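Local coordinates for protein probable chitinase A (Chromobacterium violaceum, PDB 4TX8) that probably hydrolyses chitin as a family 18 endochitinase and carries a carbohydrate-binding module beside its catalytic barrel, at residues Val110-Asn115 with Asp216-Ser221; Lys176-Leu181 with Asn249-Met254; Val288-Tyr293 with Gly393-Ser398; Gly352-Asn357 with Ile399-Arg404. All coordinates share one frame; numbering follows the deposited sequence.

Overall arrangement
Contacts 1, 2 and 3 are buried and belong to one sheet, the (beta/alpha)8 barrel of the GH18 domain. Each joins strands that are not neighbours in that sheet, so side chains meet across the barrel interior. Contact 1 is polar and leads to the calcium ion. Contact 2 is mainly apolar packing, with one water at its rim. Contact 3 sets a methionine over a histidine ring. D216 of contact 1 bonds S253 of contact 2. Contact 4 is only partly buried. It packs the loop 352-357, which holds magnesium, on helix 399-404, directly after strand 393-397 of contact 3.

Contact 1: Val110-Asn115 with Asp216-Ser221; sequences VGYWHN and DLDLES. With CA (calcium ion), chain D.
Y112 and D216 are joined by one short hydrogen bond in the barrel interior. Y112 OH donates to D216 OD2 at 2.6 Å. The oxygen sits at the edge of the phenol ring, near its plane. The hydroxyl meets the carboxylate from above, 36° out of its plane. Ring and carboxylate planes are turned 69° apart. D216 has CG anti to the backbone N (chi1 174°), and this sends the carboxylate inward to the phenol. OD2 also bonds S180 OG, and OD1 bonds S253 OG, its strongest partner. Three hydroxyls from three other strands thus fix the rotation of the group.

Van der Waals contact is slight. Y112 OH lies 4.2 Å from D218 CB.

Of the two segments, 216-221 alone holds the calcium ion. D218 OD1 binds it at 2.4 Å and also accepts a hydrogen bond from Q292. E220 grips the ion with both oxygens, OE1 at 2.6 Å and OE2 at 2.4 Å. Water 1 and the carbonyl oxygen of A255 are further ligands.

D216, D218 and E220 alternate along 216-220, at and just past the C-terminal end of strand 214-218. They are the last three acidic positions of the DxxDxDxE signature of GH18 barrels.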
loop_
_atom_site.group_PDB
_atom_site.type_symbol
_atom_site.label_atom_id
_atom_site.label_comp_id
_atom_site.label_asym_id
_atom_site.label_seq_id
_atom_site.Cartn_x
_atom_site.Cartn_y
_atom_site.Cartn_z
ATOM N N VAL A 110 0.631 -6.585 1.530
ATOM C CA VAL A 110 0.746 -5.291 2.189
ATOM C C VAL A 110 -0.543 -4.504 1.989
ATOM O O VAL A 110 -1.050 -4.425 0.873
ATOM C CB VAL A 110 1.938 -4.478 1.635
ATOM C CG1 VAL A 110 2.014 -3.110 2.300
ATOM C CG2 VAL A 110 3.241 -5.248 1.814
ATOM N N GLY A 111 -1.074 -3.930 3.065
ATOM C CA GLY A 111 -2.296 -3.153 2.969
ATOM C C GLY A 111 -2.316 -1.936 3.873
ATOM O O GLY A 111 -1.652 -1.911 4.914
ATOM N N TYR A 112 -3.082 -0.925 3.473
ATOM C CA TYR A 112 -3.211 0.297 4.256
ATOM C C TYR A 112 -4.429 0.249 5.170
ATOM O O TYR A 112 -5.530 -0.097 4.743
ATOM C CB TYR A 112 -3.297 1.522 3.342
ATOM C CG TYR A 112 -1.995 1.873 2.662
ATOM C CD1 TYR A 112 -1.569 1.184 1.531
ATOM C CD2 TYR A 112 -1.182 2.885 3.161
ATOM C CE1 TYR A 112 -0.372 1.498 0.911
ATOM C CE2 TYR A 112 0.015 3.211 2.545
ATOM C CZ TYR A 112 0.416 2.511 1.425
ATOM O OH TYR A 112 1.605 2.834 0.815
ATOM N N TRP A 113 -4.208 0.608 6.430
ATOM C CA TRP A 113 -5.250 0.659 7.446
ATOM C C TRP A 113 -5.664 2.117 7.666
ATOM O O TRP A 113 -4.829 2.955 8.011
ATOM C CB TRP A 113 -4.731 0.010 8.738
ATOM C CG TRP A 113 -5.632 0.072 9.939
ATOM C CD1 TRP A 113 -6.613 -0.815 10.278
ATOM C CD2 TRP A 113 -5.595 1.048 10.988
ATOM N NE1 TRP A 113 -7.201 -0.441 11.465
ATOM C CE2 TRP A 113 -6.594 0.701 11.921
ATOM C CE3 TRP A 113 -4.820 2.188 11.225
ATOM C CZ2 TRP A 113 -6.839 1.452 13.070
ATOM C CZ3 TRP A 113 -5.065 2.936 12.370
ATOM C CH2 TRP A 113 -6.067 2.563 13.277
ATOM N N HIS A 114 -6.941 2.426 7.440
ATOM C CA HIS A 114 -7.434 3.804 7.555
ATOM C C HIS A 114 -7.411 4.314 8.992
ATOM O O HIS A 114 -8.169 3.832 9.833
ATOM C CB HIS A 114 -8.871 3.933 7.032
ATOM C CG HIS A 114 -9.045 3.579 5.587
ATOM N ND1 HIS A 114 -10.250 3.722 4.934
ATOM C CD2 HIS A 114 -8.178 3.083 4.672
ATOM C CE1 HIS A 114 -10.118 3.332 3.679
ATOM N NE2 HIS A 114 -8.871 2.941 3.493
ATOM N N ASN A 115 -6.568 5.304 9.266
ATOM C CA ASN A 115 -6.617 6.001 10.547
ATOM C C ASN A 115 -7.606 7.163 10.448
ATOM O O ASN A 115 -7.322 8.284 10.873
ATOM C CB ASN A 115 -5.225 6.498 10.952
ATOM C CG ASN A 115 -5.205 7.132 12.332
ATOM O OD1 ASN A 115 -5.817 6.626 13.271
ATOM N ND2 ASN A 115 -4.521 8.263 12.450
ATOM N N ASP A 216 6.445 4.286 5.767
ATOM C CA ASP A 216 6.099 4.135 4.362
ATOM C C ASP A 216 6.009 5.516 3.730
ATOM O O ASP A 216 5.399 6.420 4.296
ATOM C CB ASP A 216 4.770 3.387 4.207
ATOM C CG ASP A 216 4.291 3.337 2.766
ATOM O OD1 ASP A 216 4.914 2.621 1.956
ATOM O OD2 ASP A 216 3.286 4.008 2.444
ATOM N N LEU A 217 6.619 5.686 2.562
ATOM C CA LEU A 217 6.558 6.971 1.878
ATOM C C LEU A 217 5.471 6.978 0.802
ATOM O O LEU A 217 5.610 6.358 -0.252
ATOM C CB LEU A 217 7.914 7.317 1.265
ATOM C CG LEU A 217 9.105 7.266 2.225
ATOM C CD1 LEU A 217 10.388 7.616 1.490
ATOM C CD2 LEU A 217 8.888 8.192 3.419
ATOM N N ASP A 218 4.386 7.685 1.086
ATOM C CA ASP A 218 3.276 7.826 0.154
ATOM C C ASP A 218 2.961 9.311 0.027
ATOM O O ASP A 218 1.803 9.717 0.061
ATOM C CB ASP A 218 2.059 7.038 0.651
ATOM C CG ASP A 218 0.935 6.976 -0.369
ATOM O OD1 ASP A 218 1.195 7.194 -1.568
ATOM O OD2 ASP A 218 -0.213 6.703 0.033
ATOM N N LEU A 219 4.004 10.122 -0.109
ATOM C CA LEU A 219 3.880 11.560 0.106
ATOM C C LEU A 219 4.180 12.426 -1.114
ATOM O O LEU A 219 4.207 13.652 -1.010
ATOM C CB LEU A 219 4.805 11.982 1.255
ATOM C CG LEU A 219 6.231 11.408 1.287
ATOM C CD1 LEU A 219 7.091 11.881 0.119
ATOM C CD2 LEU A 219 6.909 11.748 2.603
ATOM N N GLU A 220 4.413 11.799 -2.261
ATOM C CA GLU A 220 5.007 12.514 -3.385
ATOM C C GLU A 220 4.084 13.556 -4.013
ATOM O O GLU A 220 4.551 14.537 -4.588
ATOM C CB GLU A 220 5.468 11.526 -4.462
ATOM C CG GLU A 220 4.349 10.875 -5.261
ATOM C CD GLU A 220 3.868 9.570 -4.659
ATOM O OE1 GLU A 220 4.089 9.346 -3.448
ATOM O OE2 GLU A 220 3.275 8.765 -5.408
ATOM N N SER A 221 2.779 13.361 -3.896
ATOM C CA SER A 221 1.849 14.193 -4.644
ATOM C C SER A 221 1.716 15.593 -4.063
ATOM O O SER A 221 1.458 16.545 -4.795
ATOM C CB SER A 221 0.483 13.524 -4.707
ATOM O OG SER A 221 -0.481 14.342 -5.346
HETATM CA CA CA D . 2.234 7.546 -3.668
HETATM O O HOH W 1 0.159 8.954 -4.110
#

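Contact 2: Lys176-Leu181 with Asn249-Met254; sequences KVVLSL and NFYLSM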
loop_
_atom_site.group_PDB
_atom_site.type_symbol
_atom_site.label_atom_id
_atom_site.label_comp_id
_atom_site.label_asym_id
_atom_site.label_seq_id
_atom_site.Cartn_x
_atom_site.Cartn_y
_atom_site.Cartn_z
ATOM N N LYS A 176 4.233 -6.829 10.284
ATOM C CA LYS A 176 4.875 -5.534 10.466
ATOM C C LYS A 176 3.806 -4.450 10.506
ATOM O O LYS A 176 2.812 -4.524 9.782
ATOM C CB LYS A 176 5.879 -5.253 9.347
ATOM C CG LYS A 176 7.052 -6.214 9.313
ATOM C CD LYS A 176 7.878 -6.105 10.582
ATOM C CE LYS A 176 8.977 -7.148 10.612
ATOM N NZ LYS A 176 9.711 -7.142 11.908
ATOM N N VAL A 177 4.002 -3.459 11.367
ATOM C CA VAL A 177 3.093 -2.325 11.448
ATOM C C VAL A 177 3.884 -1.044 11.231
ATOM O O VAL A 177 4.703 -0.663 12.066
ATOM C CB VAL A 177 2.364 -2.264 12.801
ATOM C CG1 VAL A 177 1.357 -1.122 12.806
ATOM C CG2 VAL A 177 1.675 -3.591 13.100
ATOM N N VAL A 178 3.650 -0.384 10.103
ATOM C CA VAL A 178 4.457 0.776 9.756
ATOM C C VAL A 178 3.587 2.022 9.588
ATOM O O VAL A 178 2.393 1.931 9.304
ATOM C CB VAL A 178 5.298 0.504 8.474
ATOM C CG1 VAL A 178 5.298 -0.984 8.147
ATOM C CG2 VAL A 178 4.799 1.304 7.290
ATOM N N LEU A 179 4.194 3.186 9.797
ATOM C CA LEU A 179 3.491 4.457 9.714
ATOM C C LEU A 179 3.703 5.091 8.349
ATOM O O LEU A 179 4.839 5.297 7.933
ATOM C CB LEU A 179 3.973 5.400 10.818
ATOM C CG LEU A 179 3.323 6.781 10.847
ATOM C CD1 LEU A 179 1.820 6.647 11.018
ATOM C CD2 LEU A 179 3.922 7.638 11.952
ATOM N N SER A 180 2.618 5.404 7.647
ATOM C CA SER A 180 2.744 5.992 6.320
ATOM C C SER A 180 2.706 7.515 6.343
ATOM O O SER A 180 1.899 8.128 7.046
ATOM C CB SER A 180 1.648 5.480 5.387
ATOM O OG SER A 180 1.804 6.033 4.090
ATOM N N LEU A 181 3.594 8.114 5.562
ATOM C CA LEU A 181 3.578 9.548 5.327
ATOM C C LEU A 181 2.802 9.821 4.048
ATOM O O LEU A 181 3.227 9.415 2.963
ATOM C CB LEU A 181 5.001 10.098 5.217
ATOM C CG LEU A 181 5.777 10.491 6.476
ATOM C CD1 LEU A 181 5.466 9.587 7.656
ATOM C CD2 LEU A 181 7.265 10.470 6.171
ATOM N N ASN A 249 16.519 -2.716 12.596
ATOM C CA ASN A 249 15.167 -3.263 12.472
ATOM C C ASN A 249 14.251 -2.336 11.676
ATOM O O ASN A 249 13.117 -2.692 11.362
ATOM C CB ASN A 249 14.542 -3.526 13.843
ATOM C CG ASN A 249 15.227 -4.646 14.598
ATOM O OD1 ASN A 249 15.890 -5.502 14.009
ATOM N ND2 ASN A 249 15.060 -4.651 15.915
ATOM N N PHE A 250 14.753 -1.146 11.360
ATOM C CA PHE A 250 13.965 -0.122 10.677
ATOM C C PHE A 250 13.392 -0.606 9.347
ATOM O O PHE A 250 14.132 -0.965 8.434
ATOM C CB PHE A 250 14.817 1.126 10.449
ATOM C CG PHE A 250 14.049 2.300 9.910
ATOM C CD1 PHE A 250 13.228 3.048 10.739
ATOM C CD2 PHE A 250 14.163 2.668 8.581
ATOM C CE1 PHE A 250 12.527 4.133 10.251
ATOM C CE2 PHE A 250 13.464 3.758 8.087
ATOM C CZ PHE A 250 12.644 4.489 8.926
ATOM N N TYR A 251 12.067 -0.606 9.250
ATOM C CA TYR A 251 11.370 -0.980 8.024
ATOM C C TYR A 251 11.164 0.257 7.157
ATOM O O TYR A 251 10.755 1.309 7.651
ATOM C CB TYR A 251 10.031 -1.646 8.362
ATOM C CG TYR A 251 9.181 -2.096 7.186
ATOM C CD1 TYR A 251 8.378 -1.194 6.495
ATOM C CD2 TYR A 251 9.148 -3.432 6.794
ATOM C CE1 TYR A 251 7.584 -1.603 5.435
ATOM C CE2 TYR A 251 8.355 -3.851 5.734
ATOM C CZ TYR A 251 7.575 -2.931 5.059
ATOM O OH TYR A 251 6.781 -3.335 4.008
ATOM N N LEU A 252 11.460 0.134 5.867
ATOM C CA LEU A 252 11.273 1.246 4.943
ATOM C C LEU A 252 10.575 0.795 3.669
ATOM O O LEU A 252 11.086 -0.055 2.942
ATOM C CB LEU A 252 12.615 1.898 4.594
ATOM C CG LEU A 252 12.562 2.972 3.502
ATOM C CD1 LEU A 252 11.690 4.153 3.927
ATOM C CD2 LEU A 252 13.964 3.439 3.128
ATOM N N SER A 253 9.406 1.367 3.400
ATOM C CA SER A 253 8.723 1.094 2.146
ATOM C C SER A 253 8.400 2.381 1.404
ATOM O O SER A 253 8.344 3.460 1.995
ATOM C CB SER A 253 7.443 0.291 2.382
ATOM O OG SER A 253 6.505 1.029 3.144
ATOM N N MET A 254 8.204 2.252 0.098
ATOM C CA MET A 254 7.840 3.376 -0.751
ATOM C C MET A 254 6.668 2.989 -1.630
ATOM O O MET A 254 6.618 1.876 -2.154
ATOM C CB MET A 254 9.014 3.810 -1.628
ATOM C CG MET A 254 10.290 4.128 -0.875
ATOM S SD MET A 254 11.643 4.395 -2.033
ATOM C CE MET A 254 12.993 4.732 -0.889
HETATM O O HOH W 2 11.166 -4.252 12.135
#
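Inside the GH18 (beta/alpha)8 barrel, V178 of strand 176-181 packs on Y251 of strand 251-254. Strand 214-218 runs between these two in the sheet. Their axes come within 8.3 Å and their directions differ by 52°. V178 CG1 does the touching. It lies 3.5 Å from Y251 CD1 and 3.6 Å from Y251 CE1, and the two side chains cross obliquely. Y251 has CG anti to the backbone N (chi1 -180°), which swings the ring in toward strand 176-181. K176 adds a looser touch, CG to Y251 CD2 at 4.3 Å. F104 meets the Y251 ring edge-to-face.

The polar link is at the rim. K176 NZ donates to water 2 at 3.2 Å, and the water donates to N249 O at 2.6 Å. D213 makes a long, weak ion pair with the same lysine. S253 OG only grazes V178 CG2, at 4.5 Å; it is hydrogen-bonded to D216 OD1.

Such inward apolar packing between non-neighbouring strands is typical of a TIM-barrel core.

Contact 3: Val288-Tyr293 with Gly393-Ser398; sequences VIHVQY and GVMTWS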
loop_
_atom_site.group_PDB
_atom_site.type_symbol
_atom_site.label_atom_id
_atom_site.label_comp_id
_atom_site.label_asym_id
_atom_site.label_seq_id
_atom_site.Cartn_x
_atom_site.Cartn_y
_atom_site.Cartn_z
ATOM N N VAL A 288 10.887 -2.697 0.864
ATOM C CA VAL A 288 10.106 -3.005 -0.330
ATOM C C VAL A 288 9.572 -1.733 -0.983
ATOM O O VAL A 288 9.125 -0.812 -0.304
ATOM C CB VAL A 288 8.920 -3.964 -0.015
ATOM C CG1 VAL A 288 7.999 -3.373 1.045
ATOM C CG2 VAL A 288 8.136 -4.295 -1.283
ATOM N N ILE A 289 9.649 -1.665 -2.305
ATOM C CA ILE A 289 8.932 -0.626 -3.023
ATOM C C ILE A 289 7.768 -1.265 -3.762
ATOM O O ILE A 289 7.939 -2.233 -4.501
ATOM C CB ILE A 289 9.831 0.151 -4.011
ATOM C CG1 ILE A 289 8.983 1.134 -4.823
ATOM C CG2 ILE A 289 10.602 -0.798 -4.928
ATOM C CD1 ILE A 289 9.783 2.056 -5.711
ATOM N N HIS A 290 6.571 -0.744 -3.523
ATOM C CA HIS A 290 5.394 -1.203 -4.241
ATOM C C HIS A 290 4.759 -0.029 -4.967
ATOM O O HIS A 290 3.961 0.724 -4.401
ATOM C CB HIS A 290 4.396 -1.878 -3.298
ATOM C CG HIS A 290 4.389 -1.314 -1.911
ATOM N ND1 HIS A 290 4.126 0.012 -1.645
ATOM C CD2 HIS A 290 4.601 -1.905 -0.710
ATOM C CE1 HIS A 290 4.180 0.217 -0.339
ATOM N NE2 HIS A 290 4.465 -0.930 0.250
ATOM N N VAL A 291 5.149 0.128 -6.226
ATOM C CA VAL A 291 4.654 1.203 -7.067
ATOM C C VAL A 291 3.141 1.083 -7.232
ATOM O O VAL A 291 2.595 -0.016 -7.324
ATOM C CB VAL A 291 5.365 1.194 -8.441
ATOM C CG1 VAL A 291 4.568 1.950 -9.493
ATOM C CG2 VAL A 291 6.764 1.777 -8.307
ATOM N N GLN A 292 2.462 2.222 -7.225
ATOM C CA GLN A 292 1.025 2.251 -7.438
ATOM C C GLN A 292 0.728 2.185 -8.932
ATOM O O GLN A 292 0.969 3.135 -9.671
ATOM C CB GLN A 292 0.418 3.507 -6.801
ATOM C CG GLN A 292 0.583 3.543 -5.277
ATOM C CD GLN A 292 0.292 4.905 -4.663
ATOM O OE1 GLN A 292 0.019 5.874 -5.366
ATOM N NE2 GLN A 292 0.343 4.977 -3.338
ATOM N N TYR A 293 0.222 1.043 -9.378
ATOM C CA TYR A 293 -0.131 0.881 -10.779
ATOM C C TYR A 293 -1.606 1.193 -10.992
ATOM O O TYR A 293 -2.339 0.410 -11.599
ATOM C CB TYR A 293 0.208 -0.531 -11.256
ATOM C CG TYR A 293 1.683 -0.830 -11.164
ATOM C CD1 TYR A 293 2.561 -0.394 -12.147
ATOM C CD2 TYR A 293 2.205 -1.538 -10.088
ATOM C CE1 TYR A 293 3.919 -0.656 -12.062
ATOM C CE2 TYR A 293 3.556 -1.805 -9.997
ATOM C CZ TYR A 293 4.409 -1.364 -10.986
ATOM O OH TYR A 293 5.756 -1.633 -10.892
ATOM N N GLY A 393 5.893 -9.435 -3.357
ATOM C CA GLY A 393 4.460 -9.667 -3.423
ATOM C C GLY A 393 3.549 -8.534 -3.861
ATOM O O GLY A 393 3.753 -7.919 -4.912
ATOM N N VAL A 394 2.525 -8.272 -3.050
ATOM C CA VAL A 394 1.412 -7.411 -3.443
ATOM C C VAL A 394 1.071 -6.360 -2.384
ATOM O O VAL A 394 1.001 -6.665 -1.192
ATOM C CB VAL A 394 0.143 -8.255 -3.729
ATOM C CG1 VAL A 394 -1.030 -7.368 -4.141
ATOM C CG2 VAL A 394 0.420 -9.305 -4.802
ATOM N N MET A 395 0.866 -5.122 -2.828
ATOM C CA MET A 395 0.323 -4.071 -1.970
ATOM C C MET A 395 -1.054 -3.659 -2.469
ATOM O O MET A 395 -1.304 -3.665 -3.676
ATOM C CB MET A 395 1.259 -2.856 -1.927
ATOM C CG MET A 395 0.719 -1.642 -1.164
ATOM S SD MET A 395 -0.377 -0.569 -2.138
ATOM C CE MET A 395 0.787 0.640 -2.783
ATOM N N THR A 396 -1.938 -3.289 -1.541
ATOM C CA THR A 396 -3.263 -2.786 -1.898
ATOM C C THR A 396 -3.749 -1.624 -1.055
ATOM O O THR A 396 -3.556 -1.601 0.158
ATOM C CB THR A 396 -4.357 -3.861 -1.765
ATOM O OG1 THR A 396 -3.773 -5.108 -1.378
ATOM C CG2 THR A 396 -5.095 -4.004 -3.050
ATOM N N TRP A 397 -4.408 -0.682 -1.717
ATOM C CA TRP A 397 -5.327 0.225 -1.054
ATOM C C TRP A 397 -6.719 -0.379 -1.201
ATOM O O TRP A 397 -7.248 -0.399 -2.307
ATOM C CB TRP A 397 -5.280 1.616 -1.680
ATOM C CG TRP A 397 -6.110 2.633 -0.966
ATOM C CD1 TRP A 397 -7.411 2.960 -1.219
ATOM C CD2 TRP A 397 -5.692 3.461 0.124
ATOM N NE1 TRP A 397 -7.830 3.944 -0.353
ATOM C CE2 TRP A 397 -6.793 4.266 0.485
ATOM C CE3 TRP A 397 -4.495 3.599 0.830
ATOM C CZ2 TRP A 397 -6.731 5.194 1.520
ATOM C CZ3 TRP A 397 -4.436 4.524 1.863
ATOM C CH2 TRP A 397 -5.547 5.309 2.197
ATOM N N SER A 398 -7.324 -0.873 -0.120
ATOM C CA SER A 398 -6.793 -0.796 1.235
ATOM C C SER A 398 -7.351 -1.938 2.073
ATOM O O SER A 398 -8.252 -2.653 1.637
ATOM C CB SER A 398 -7.167 0.535 1.886
ATOM O OG SER A 398 -8.580 0.633 2.023
#
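M395 lies across one face of the H290 ring, and this is the tight part of the contact. The methionine chain and the histidine cross at about a right angle. M395 CG stands 3.7 Å from the ring centroid and only 9° off the ring normal, a CH-pi contact over the centre. M395 CB is closer to one atom, 3.5 Å from H290 CG. M395 CG is anti to the backbone N (chi1 174°), and bends at chi2 and chi3 fold the chain over the imidazole. The end methyl CE then rests 3.6 Å from H290 ND1 and 3.6 Å from H290 O. The sulfur is farther off. M395 SD is 4.9 Å from the centroid, above the face but at a distance.

The looser part lies toward the calcium and citrate site. There Q292 CG meets M395 CE at 3.8 Å. Q292 points its amide onward, and NE2 bonds D218, a calcium ligand. The citrate probably comes from the crystallisation liquor. Strand 345-350 lies between the two strands in the sheet, and the side chains meet on the inner side of the barrel. Y112 also touches both H290 and M395.

The close contact on this face is thus made by the methionine carbons. The two side chains are held to each other by dispersion and CH-pi contact, and the polar end of Q292 turns to D218 instead of to M395.

Contact 4: Gly352-Asn357 with Ile399-Arg404; sequences GRSSAN and INWDRR. With MG (magnesium ion), chain C.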
loop_
_atom_site.group_PDB
_atom_site.type_symbol
_atom_site.label_atom_id
_atom_site.label_comp_id
_atom_site.label_asym_id
_atom_site.label_seq_id
_atom_site.Cartn_x
_atom_site.Cartn_y
_atom_site.Cartn_z
ATOM N N GLY A 352 -10.398 -2.888 -4.900
ATOM C CA GLY A 352 -11.696 -3.018 -5.537
ATOM C C GLY A 352 -12.090 -1.729 -6.233
ATOM O O GLY A 352 -11.311 -0.777 -6.273
ATOM N N ARG A 353 -13.307 -1.694 -6.763
ATOM C CA ARG A 353 -13.771 -0.577 -7.586
ATOM C C ARG A 353 -13.842 0.763 -6.851
ATOM O O ARG A 353 -13.722 1.818 -7.471
ATOM C CB ARG A 353 -15.145 -0.909 -8.176
ATOM C CG ARG A 353 -15.108 -1.999 -9.235
ATOM C CD ARG A 353 -14.814 -1.416 -10.606
ATOM N NE ARG A 353 -14.357 -2.428 -11.555
ATOM C CZ ARG A 353 -14.195 -2.208 -12.855
ATOM N NH1 ARG A 353 -14.465 -1.013 -13.364
ATOM N NH2 ARG A 353 -13.770 -3.182 -13.648
ATOM N N SER A 354 -14.033 0.730 -5.536
ATOM C CA SER A 354 -14.144 1.970 -4.771
ATOM C C SER A 354 -12.783 2.496 -4.324
ATOM O O SER A 354 -12.696 3.565 -3.723
ATOM C CB SER A 354 -15.043 1.768 -3.549
ATOM O OG SER A 354 -16.346 1.380 -3.937
ATOM N N SER A 355 -11.725 1.751 -4.628
ATOM C CA SER A 355 -10.398 2.061 -4.098
ATOM C C SER A 355 -9.586 3.014 -4.974
ATOM O O SER A 355 -8.555 3.534 -4.544
ATOM C CB SER A 355 -9.608 0.768 -3.891
ATOM O OG SER A 355 -10.261 -0.097 -2.976
ATOM N N ALA A 356 -10.045 3.235 -6.199
ATOM C CA ALA A 356 -9.308 4.056 -7.154
ATOM C C ALA A 356 -10.209 4.464 -8.309
ATOM O O ALA A 356 -11.372 4.072 -8.358
ATOM C CB ALA A 356 -8.088 3.308 -7.671
ATOM N N ASN A 357 -9.670 5.248 -9.237
ATOM C CA ASN A 357 -10.437 5.693 -10.397
ATOM C C ASN A 357 -10.173 4.835 -11.630
ATOM O O ASN A 357 -10.996 4.777 -12.540
ATOM C CB ASN A 357 -10.128 7.156 -10.712
ATOM C CG ASN A 357 -10.350 8.065 -9.522
ATOM O OD1 ASN A 357 -11.409 8.042 -8.896
ATOM N ND2 ASN A 357 -9.342 8.862 -9.193
ATOM N N ILE A 399 -6.828 -2.088 3.285
ATOM C CA ILE A 399 -7.362 -3.049 4.242
ATOM C C ILE A 399 -8.837 -2.760 4.542
ATOM O O ILE A 399 -9.668 -3.671 4.567
ATOM C CB ILE A 399 -6.541 -3.038 5.551
ATOM C CG1 ILE A 399 -5.107 -3.504 5.272
ATOM C CG2 ILE A 399 -7.204 -3.900 6.617
ATOM C CD1 ILE A 399 -4.252 -3.658 6.511
ATOM N N ASN A 400 -9.163 -1.486 4.745
ATOM C CA ASN A 400 -10.535 -1.089 5.058
ATOM C C ASN A 400 -11.514 -1.330 3.914
ATOM O O ASN A 400 -12.620 -1.821 4.139
ATOM C CB ASN A 400 -10.577 0.380 5.466
ATOM C CG ASN A 400 -9.935 0.622 6.814
ATOM O OD1 ASN A 400 -8.759 0.320 7.014
ATOM N ND2 ASN A 400 -10.705 1.168 7.751
ATOM N N TRP A 401 -11.121 -0.981 2.693
ATOM C CA TRP A 401 -11.998 -1.221 1.555
ATOM C C TRP A 401 -12.166 -2.717 1.325
ATOM O O TRP A 401 -13.256 -3.176 0.984
ATOM C CB TRP A 401 -11.477 -0.532 0.292
ATOM C CG TRP A 401 -11.919 0.891 0.201
ATOM C CD1 TRP A 401 -11.129 2.001 0.235
ATOM C CD2 TRP A 401 -13.269 1.361 0.088
ATOM N NE1 TRP A 401 -11.902 3.136 0.136
ATOM C CE2 TRP A 401 -13.220 2.769 0.046
ATOM C CE3 TRP A 401 -14.514 0.726 0.011
ATOM C CZ2 TRP A 401 -14.367 3.552 -0.064
ATOM C CZ3 TRP A 401 -15.654 1.510 -0.099
ATOM C CH2 TRP A 401 -15.572 2.905 -0.138
ATOM N N ASP A 402 -11.093 -3.476 1.529
ATOM C CA ASP A 402 -11.167 -4.927 1.394
ATOM C C ASP A 402 -12.121 -5.522 2.427
ATOM O O ASP A 402 -12.920 -6.403 2.114
ATOM C CB ASP A 402 -9.782 -5.559 1.532
ATOM C CG ASP A 402 -9.845 -7.071 1.629
ATOM O OD1 ASP A 402 -10.072 -7.724 0.588
ATOM O OD2 ASP A 402 -9.681 -7.605 2.746
ATOM N N ARG A 403 -12.033 -5.025 3.657
ATOM C CA ARG A 403 -12.906 -5.461 4.742
ATOM C C ARG A 403 -14.368 -5.130 4.447
ATOM O O ARG A 403 -15.254 -5.974 4.610
ATOM C CB ARG A 403 -12.470 -4.810 6.059
ATOM C CG ARG A 403 -13.382 -5.060 7.255
ATOM C CD ARG A 403 -12.799 -4.374 8.489
ATOM N NE ARG A 403 -13.666 -4.433 9.664
ATOM C CZ ARG A 403 -14.504 -3.465 10.025
ATOM N NH1 ARG A 403 -14.604 -2.362 9.296
ATOM N NH2 ARG A 403 -15.245 -3.603 11.115
ATOM N N ARG A 404 -14.609 -3.900 4.009
ATOM C CA ARG A 404 -15.955 -3.442 3.689
ATOM C C ARG A 404 -16.559 -4.276 2.557
ATOM O O ARG A 404 -17.754 -4.574 2.562
ATOM C CB ARG A 404 -15.930 -1.956 3.316
ATOM C CG ARG A 404 -17.246 -1.387 2.798
ATOM C CD ARG A 404 -18.412 -1.663 3.740
ATOM N NE ARG A 404 -18.182 -1.191 5.102
ATOM C CZ ARG A 404 -19.063 -1.327 6.088
ATOM N NH1 ARG A 404 -20.231 -1.918 5.858
ATOM N NH2 ARG A 404 -18.785 -0.872 7.303
HETATM MG MG MG C . -13.603 4.184 -8.232
HETATM O O HOH W 3 -13.036 5.386 -6.102
HETATM O O HOH W 4 -13.636 6.410 -9.433
HETATM O O HOH W 5 -14.576 3.520 -10.488
#
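S354 and S355 of a type I beta turn pack on W401 of helix 399-404. The turn is part of the loop that follows barrel strand 345-350, and the helix follows strand 393-397. S398 caps the helix start with its hydroxyl on W401 N. Farther along the helix, R404 bonds backbone oxygens of P64 and W71 in the family 5/12 carbohydrate-binding module.

G352 opens the turn. Its carbonyl O accepts from S355 N at 3.0 Å and closes it. R353 gives its carbonyl oxygen, not its guanidinium, to the magnesium ion, O to metal 2.5 Å.

S354 makes the main touch. Its CB sits over one face of the W401 indole, 3.6 Å from the centroid of the six-membered ring and 15° off the normal. This is a CH-pi contact on the solvent side. S354 O also takes a weak bond from water 3, a magnesium ligand, which gives a weak link from S354 to the metal site.

S355 comes in at the root of the tryptophan. Its OG is 3.5 Å from W401 CB and oblique to the ring. With OG beside the backbone N (chi1 -60°), the hydroxyl faces the root of the indole and bonds S351 OG.

A356 turns its carbonyl to the ion, O to metal 2.2 Å. At the end of the loop, N357 OD1 accepts from magnesium-bound water 4 at 2.8 Å.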